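Local structure of telomere length regulator taz1 (4ZMI) at residues 215-218 with 219-223. The protein binds double-stranded telomeric DNA and regulates telomere length and function, this chain being its helical domain. Sequence-based numbering, arbitrary orientation.
Sequences PAFV and NAVIH
Over one face of the Phe217 ring sits the CG2 methyl of Val221, one helical turn further along: it lies 3.9 Å from the ring centroid, 22° off the normal, a CH-pi contact displaced toward the rim, with Phe217 CE1 to Val221 CG2 the closest approach at 3.6 Å. With CG of Phe217 anti to the backbone N (chi1 175°) and beside the carbonyl carbon, the ring leans in the direction of the following turn, where Val221 CG2, held beside its own N, meets it. The same ring meets His117 with the planes at about 55°, and it packs on Leu144 and Leu148 of helix 137-154.

One residue on round the helix, a second i to i+4 pair is purely aliphatic: Val218 CG1 touches Ile222 CD1 at 3.7 Å, the far end of the isoleucine chain reaching back to the valine. Val218 also rests on Phe33 of helix 5-35 and, with Val221, on Leu110.

Beneath the side chains the backbone donors move progressively into line with the C=O bonds, from Asn219 N, 3.1 Å from Pro215 O and well above that carbonyl plane, to Ile222 N, 2.9 Å from Val218 O and nearly along the C=O axis. On the exposed flank, Asn219 ND2 lies 3.2 Å from Pro215 O.

This is i to i+4 packing on the first turns of an amphipathic alpha-helix, 214-229, whose apolar side joins helices 5-35 and 137-154 in the all-helical domain of Taz1.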
loop_
_atom_site.group_PDB
_atom_site.type_symbol
_atom_site.label_atom_id
_atom_site.label_comp_id
_atom_site.label_asym_id
_atom_site.label_seq_id
_atom_site.Cartn_x
_atom_site.Cartn_y
_atom_site.Cartn_z
ATOM N N PRO A 215 -10.617 -6.044 12.778
ATOM C CA PRO A 215 -10.556 -7.351 12.114
ATOM C C PRO A 215 -11.253 -7.331 10.765
ATOM O O PRO A 215 -10.971 -8.157 9.896
ATOM C CB PRO A 215 -11.331 -8.253 13.067
ATOM C CG PRO A 215 -12.215 -7.326 13.805
ATOM C CD PRO A 215 -11.366 -6.132 14.039
ATOM N N ALA A 216 -12.170 -6.394 10.600
ATOM C CA ALA A 216 -12.842 -6.258 9.329
ATOM C C ALA A 216 -11.954 -5.457 8.384
ATOM O O ALA A 216 -11.887 -5.734 7.185
ATOM C CB ALA A 216 -14.191 -5.584 9.510
ATOM N N PHE A 217 -11.286 -4.450 8.935
ATOM C CA PHE A 217 -10.318 -3.676 8.171
ATOM C C PHE A 217 -9.255 -4.623 7.641
ATOM O O PHE A 217 -9.012 -4.695 6.430
ATOM C CB PHE A 217 -9.703 -2.592 9.051
ATOM C CG PHE A 217 -8.607 -1.805 8.377
ATOM C CD1 PHE A 217 -8.805 -1.254 7.129
ATOM C CD2 PHE A 217 -7.389 -1.595 9.007
ATOM C CE1 PHE A 217 -7.801 -0.526 6.508
ATOM C CE2 PHE A 217 -6.391 -0.857 8.384
ATOM C CZ PHE A 217 -6.606 -0.324 7.139
ATOM N N VAL A 218 -8.666 -5.388 8.553
ATOM C CA VAL A 218 -7.603 -6.314 8.208
ATOM C C VAL A 218 -8.059 -7.275 7.135
ATOM O O VAL A 218 -7.396 -7.441 6.113
ATOM C CB VAL A 218 -7.123 -7.099 9.421
ATOM C CG1 VAL A 218 -6.156 -8.194 9.002
ATOM C CG2 VAL A 218 -6.465 -6.160 10.416
ATOM N N ASN A 219 -9.212 -7.889 7.345
ATOM C CA ASN A 219 -9.726 -8.806 6.339
ATOM C C ASN A 219 -9.963 -8.132 4.986
ATOM O O ASN A 219 -9.718 -8.728 3.946
ATOM C CB ASN A 219 -10.956 -9.577 6.842
ATOM C CG ASN A 219 -10.570 -10.817 7.650
ATOM O OD1 ASN A 219 -9.613 -11.526 7.309
ATOM N ND2 ASN A 219 -11.306 -11.076 8.731
ATOM N N ALA A 220 -10.396 -6.880 4.980
ATOM C CA ALA A 220 -10.557 -6.190 3.703
ATOM C C ALA A 220 -9.173 -5.907 3.076
ATOM O O ALA A 220 -9.005 -5.988 1.853
ATOM C CB ALA A 220 -11.382 -4.909 3.864
ATOM N N VAL A 221 -8.178 -5.620 3.907
ATOM C CA VAL A 221 -6.836 -5.334 3.389
ATOM C C VAL A 221 -6.268 -6.587 2.739
ATOM O O VAL A 221 -5.880 -6.571 1.571
ATOM C CB VAL A 221 -5.885 -4.822 4.501
ATOM C CG1 VAL A 221 -4.446 -4.792 4.008
ATOM C CG2 VAL A 221 -6.299 -3.443 4.935
ATOM N N ILE A 222 -6.255 -7.678 3.500
ATOM C CA ILE A 222 -5.778 -8.959 3.005
ATOM C C ILE A 222 -6.486 -9.331 1.725
ATOM O O ILE A 222 -5.854 -9.708 0.749
ATOM C CB ILE A 222 -5.999 -10.076 4.036
ATOM C CG1 ILE A 222 -5.017 -9.911 5.196
ATOM C CG2 ILE A 222 -5.837 -11.441 3.380
ATOM C CD1 ILE A 222 -5.367 -10.706 6.415
ATOM N N HIS A 223 -7.802 -9.197 1.723
ATOM C CA HIS A 223 -8.568 -9.487 0.523
ATOM C C HIS A 223 -8.033 -8.670 -0.645
ATOM O O HIS A 223 -7.749 -9.218 -1.711
ATOM C CB HIS A 223 -10.053 -9.179 0.728
ATOM C CG HIS A 223 -10.946 -9.805 -0.300
ATOM N ND1 HIS A 223 -11.038 -9.337 -1.594
ATOM C CD2 HIS A 223 -11.796 -10.857 -0.221
ATOM C CE1 HIS A 223 -11.901 -10.077 -2.270
ATOM N NE2 HIS A 223 -12.374 -11.010 -1.458
#